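Local coordinates for designed protein 5L6HC3_1 (Synthetic construct, PDB 5IZS) that assembles as a computationally designed homotrimer of helical hairpins, with modular hydrogen-bond networks between the subunits intended to give specificity, at residues L28-L31 with N32-L35; L42-E45 with K46-R49. All blocks are in the same frame, centred on the assembly; numbering follows the deposited sequence.

Interaction 1 of 2, residues L28-L31 with N32-L35; sequences LQEL and NIDL
Ile33 sends CG1 back beside its own backbone N (chi1 -62°), while Gln29 sets CG anti to its N and then bends at chi2 (67°), and these torsions carry the two side chains across each other one turn apart. The setting is a regular stretch of helix 6-41 in a trimeric helical bundle, where main-chain i to i+4 bonds join 28-31 to 32-35; the shortest runs from Asn32 N to Leu28 O at 2.9 Å. Methyl CD1 of Ile33 lies 4.0 Å from Gln29 NE2 and also meets Glu30 OE2, so one methyl sits beside the amide nitrogen of one chain and a carboxylate oxygen of the other. Branched isoleucine suits this place because it also packs on Ile52 of the second subunit. Gln29 spends its amide on that subunit: OE1 accepts from Asn32 ND2 there, and NE2 reaches Ser59 OG. By the trimer's symmetry, Asn32 ND2 in turn donates to Gln29 OE1 of the third subunit, and its side chain packs on Asn32 of both other chains, a buried polar layer of the kind such designs use for specificity. On another side of the helix, Leu28 packs on Ser59 and Leu31 on Ile62, both in helix 45-82 of the same chain. The more open flank is acidic, with Glu30 OE1 4.3 Å from Asp34 OD1, a like-charge pairing that Arg37 probably eases through its salt bridge to Asp34 OD1. With an alanine in place of Asp34, Arg37 would probably lose that carboxylate partner and its guanidinium would be freer to turn. Asp34 OD2 lies 2.9 Å from Glu30 O, two acceptors that are probably a mildly unfavourable pair.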
loop_
_atom_site.group_PDB
_atom_site.type_symbol
_atom_site.label_atom_id
_atom_site.label_comp_id
_atom_site.label_asym_id
_atom_site.label_seq_id
_atom_site.Cartn_x
_atom_site.Cartn_y
_atom_site.Cartn_z
ATOM N N LEU C 28 -6.869 -3.759 -2.999
ATOM C CA LEU C 28 -6.046 -4.080 -4.159
ATOM C C LEU C 28 -5.468 -5.491 -4.050
ATOM O O LEU C 28 -5.428 -6.234 -5.030
ATOM C CB LEU C 28 -4.922 -3.055 -4.316
ATOM C CG LEU C 28 -5.370 -1.629 -4.653
ATOM C CD1 LEU C 28 -4.213 -0.651 -4.494
ATOM C CD2 LEU C 28 -5.953 -1.555 -6.061
ATOM N N GLN C 29 -5.030 -5.855 -2.849
ATOM C CA GLN C 29 -4.473 -7.180 -2.610
ATOM C C GLN C 29 -5.490 -8.272 -2.942
ATOM O O GLN C 29 -5.140 -9.306 -3.511
ATOM C CB GLN C 29 -4.007 -7.306 -1.159
ATOM C CG GLN C 29 -3.366 -8.641 -0.822
ATOM C CD GLN C 29 -2.046 -8.857 -1.536
ATOM O OE1 GLN C 29 -1.471 -7.928 -2.106
ATOM N NE2 GLN C 29 -1.555 -10.091 -1.507
ATOM N N GLU C 30 -6.751 -8.028 -2.600
ATOM C CA GLU C 30 -7.818 -8.981 -2.883
ATOM C C GLU C 30 -8.172 -9.012 -4.364
ATOM O O GLU C 30 -8.589 -10.045 -4.883
ATOM C CB GLU C 30 -9.059 -8.662 -2.054
ATOM C CG GLU C 30 -9.000 -9.245 -0.655
ATOM C CD GLU C 30 -8.731 -10.739 -0.668
ATOM O OE1 GLU C 30 -9.479 -11.473 -1.349
ATOM O OE2 GLU C 30 -7.764 -11.175 -0.009
ATOM N N LEU C 31 -8.010 -7.876 -5.039
ATOM C CA LEU C 31 -8.202 -7.811 -6.483
ATOM C C LEU C 31 -7.148 -8.655 -7.191
ATOM O O LEU C 31 -7.447 -9.369 -8.147
ATOM C CB LEU C 31 -8.135 -6.366 -6.981
ATOM C CG LEU C 31 -9.305 -5.438 -6.658
ATOM C CD1 LEU C 31 -9.069 -4.079 -7.295
ATOM C CD2 LEU C 31 -10.610 -6.042 -7.150
ATOM N N ASN C 32 -5.913 -8.570 -6.705
ATOM C CA ASN C 32 -4.794 -9.292 -7.300
ATOM C C ASN C 32 -4.912 -10.809 -7.152
ATOM O O ASN C 32 -4.598 -11.555 -8.077
ATOM C CB ASN C 32 -3.475 -8.818 -6.691
ATOM C CG ASN C 32 -3.146 -7.380 -7.055
ATOM O OD1 ASN C 32 -3.752 -6.799 -7.955
ATOM N ND2 ASN C 32 -2.173 -6.802 -6.359
ATOM N N ILE C 33 -5.371 -11.257 -5.986
ATOM C CA ILE C 33 -5.539 -12.683 -5.716
ATOM C C ILE C 33 -6.687 -13.267 -6.539
ATOM O O ILE C 33 -6.594 -14.385 -7.046
ATOM C CB ILE C 33 -5.783 -12.937 -4.215
ATOM C CG1 ILE C 33 -4.570 -12.481 -3.403
ATOM C CG2 ILE C 33 -6.062 -14.409 -3.944
ATOM C CD1 ILE C 33 -4.866 -12.270 -1.935
ATOM N N ASP C 34 -7.766 -12.498 -6.673
ATOM C CA ASP C 34 -8.906 -12.894 -7.498
ATOM C C ASP C 34 -8.512 -13.018 -8.969
ATOM O O ASP C 34 -8.945 -13.940 -9.660
ATOM C CB ASP C 34 -10.056 -11.892 -7.353
ATOM C CG ASP C 34 -10.670 -11.896 -5.960
ATOM O OD1 ASP C 34 -10.584 -12.931 -5.265
ATOM O OD2 ASP C 34 -11.239 -10.856 -5.558
ATOM N N LEU C 35 -7.685 -12.087 -9.441
ATOM C CA LEU C 35 -7.234 -12.095 -10.831
ATOM C C LEU C 35 -6.367 -13.319 -11.116
ATOM O O LEU C 35 -6.464 -13.920 -12.185
ATOM C CB LEU C 35 -6.463 -10.814 -11.156
ATOM C CG LEU C 35 -5.931 -10.676 -12.584
ATOM C CD1 LEU C 35 -7.074 -10.712 -13.589
ATOM C CD2 LEU C 35 -5.113 -9.399 -12.738
#

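Interaction 2 of 2, residues L42-E45 with K46-R49; sequences LTDE and KTIR
Glu45 O takes the amide of Arg49 N at 2.8 Å, an early i to i+4 bond of helix 45-82, and the Arg49 chain folds back over the same carbonyl. Bent at chi3 (-57°), it lays one face of its guanidinium over Glu45 O, offset toward the rim. The two charges do not close a salt bridge: Glu45 OE2 stays 4.5 Å from Arg49 NH1, and it makes a weak hydrogen bond to Ser40 OG of the third subunit. One residue earlier, Asp44 is the N-cap. Its carboxylate OD1 accepts from Lys46 N at 3.0 Å, a weak bond since the N-H points well off line, while its backbone O accepts from Ile48 N. Aspartate suits this place because a short acceptor can reach back to an amide of the first turn, here Lys46 N, which has no carbonyl earlier in the helix to meet. Apolar contacts also join the connection to the new helix. Leu42, the first residue to leave helix 6-41, crosses Thr47 at about a right angle, with CD1 3.5 Å from Thr47 CG2. Its CB meets Ile48 CG1 at 3.8 Å, and Ile48 CD1 rests near Leu42 O. The negative Asp44 at the amino end of a helix is likely to be stabilised by the helix dipole as well as by its weak capping bond.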
loop_
_atom_site.group_PDB
_atom_site.type_symbol
_atom_site.label_atom_id
_atom_site.label_comp_id
_atom_site.label_asym_id
_atom_site.label_seq_id
_atom_site.Cartn_x
_atom_site.Cartn_y
_atom_site.Cartn_z
ATOM N N LEU C 42 -9.234 -20.113 -16.160
ATOM C CA LEU C 42 -9.654 -19.866 -17.537
ATOM C C LEU C 42 -8.563 -20.183 -18.559
ATOM O O LEU C 42 -7.375 -20.050 -18.275
ATOM C CB LEU C 42 -10.091 -18.408 -17.691
ATOM C CG LEU C 42 -11.134 -17.912 -16.687
ATOM C CD1 LEU C 42 -11.107 -16.392 -16.571
ATOM C CD2 LEU C 42 -12.523 -18.408 -17.061
ATOM N N THR C 43 -8.981 -20.593 -19.753
ATOM C CA THR C 43 -8.057 -20.836 -20.858
ATOM C C THR C 43 -8.351 -19.940 -22.063
ATOM O O THR C 43 -7.480 -19.725 -22.904
ATOM C CB THR C 43 -8.089 -22.307 -21.310
ATOM O OG1 THR C 43 -9.451 -22.745 -21.420
ATOM C CG2 THR C 43 -7.356 -23.191 -20.306
ATOM N N ASP C 44 -9.572 -19.415 -22.146
ATOM C CA ASP C 44 -9.907 -18.462 -23.201
ATOM C C ASP C 44 -9.234 -17.124 -22.912
ATOM O O ASP C 44 -9.543 -16.463 -21.924
ATOM C CB ASP C 44 -11.424 -18.281 -23.327
ATOM C CG ASP C 44 -11.826 -17.529 -24.594
ATOM O OD1 ASP C 44 -11.023 -16.722 -25.109
ATOM O OD2 ASP C 44 -12.957 -17.746 -25.081
ATOM N N GLU C 45 -8.326 -16.730 -23.795
ATOM C CA GLU C 45 -7.534 -15.521 -23.611
ATOM C C GLU C 45 -8.382 -14.246 -23.639
ATOM O O GLU C 45 -8.095 -13.293 -22.917
ATOM C CB GLU C 45 -6.444 -15.446 -24.680
ATOM C CG GLU C 45 -5.391 -14.388 -24.417
ATOM C CD GLU C 45 -4.569 -14.676 -23.178
ATOM O OE1 GLU C 45 -4.368 -15.867 -22.858
ATOM O OE2 GLU C 45 -4.126 -13.711 -22.521
ATOM N N LYS C 46 -9.419 -14.229 -24.474
ATOM C CA LYS C 46 -10.347 -13.101 -24.541
ATOM C C LYS C 46 -11.003 -12.861 -23.189
ATOM O O LYS C 46 -11.164 -11.726 -22.744
ATOM C CB LYS C 46 -11.422 -13.354 -25.595
ATOM C CG LYS C 46 -12.533 -12.324 -25.595
ATOM C CD LYS C 46 -13.865 -12.960 -25.950
ATOM C CE LYS C 46 -14.861 -11.912 -26.411
ATOM N NZ LYS C 46 -14.378 -11.208 -27.633
ATOM N N THR C 47 -11.384 -13.958 -22.549
ATOM C CA THR C 47 -11.970 -13.938 -21.221
ATOM C C THR C 47 -10.969 -13.425 -20.186
ATOM O O THR C 47 -11.280 -12.556 -19.372
ATOM C CB THR C 47 -12.454 -15.344 -20.831
ATOM O OG1 THR C 47 -13.561 -15.720 -21.661
ATOM C CG2 THR C 47 -12.878 -15.380 -19.389
ATOM N N ILE C 48 -9.757 -13.967 -20.241
ATOM C CA ILE C 48 -8.675 -13.582 -19.341
ATOM C C ILE C 48 -8.308 -12.103 -19.489
ATOM O O ILE C 48 -8.103 -11.404 -18.494
ATOM C CB ILE C 48 -7.429 -14.459 -19.586
ATOM C CG1 ILE C 48 -7.703 -15.895 -19.138
ATOM C CG2 ILE C 48 -6.217 -13.912 -18.852
ATOM C CD1 ILE C 48 -6.633 -16.873 -19.555
ATOM N N ARG C 49 -8.242 -11.626 -20.728
ATOM C CA ARG C 49 -7.905 -10.227 -20.986
ATOM C C ARG C 49 -8.989 -9.277 -20.469
ATOM O O ARG C 49 -8.695 -8.154 -20.054
ATOM C CB ARG C 49 -7.672 -9.992 -22.480
ATOM C CG ARG C 49 -6.402 -10.634 -23.029
ATOM C CD ARG C 49 -6.078 -10.111 -24.422
ATOM N NE ARG C 49 -7.176 -10.326 -25.361
ATOM C CZ ARG C 49 -7.253 -11.353 -26.200
ATOM N NH1 ARG C 49 -6.291 -12.265 -26.223
ATOM N NH2 ARG C 49 -8.290 -11.468 -27.021
#

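Interactions 1 and 2 follow one another along the chain: 28-31 with 32-35 occupies the later part of helix 6-41, whereas interaction 2 spans the turn that reverses the chain and the start of helix 45-82. Their centres lie about 17 Å apart and their nearest atoms about 5 Å apart, so they do not touch. Both nevertheless meet the third subunit, interaction 1 through a buried amide pair and interaction 2 through a weak carboxylate-to-serine hydrogen bond near the tip of the hairpin. The first therefore contributes polar contacts inside the trimer, whereas the second shapes the more exposed hairpin end that brings helix 45-82 back alongside helix 6-41.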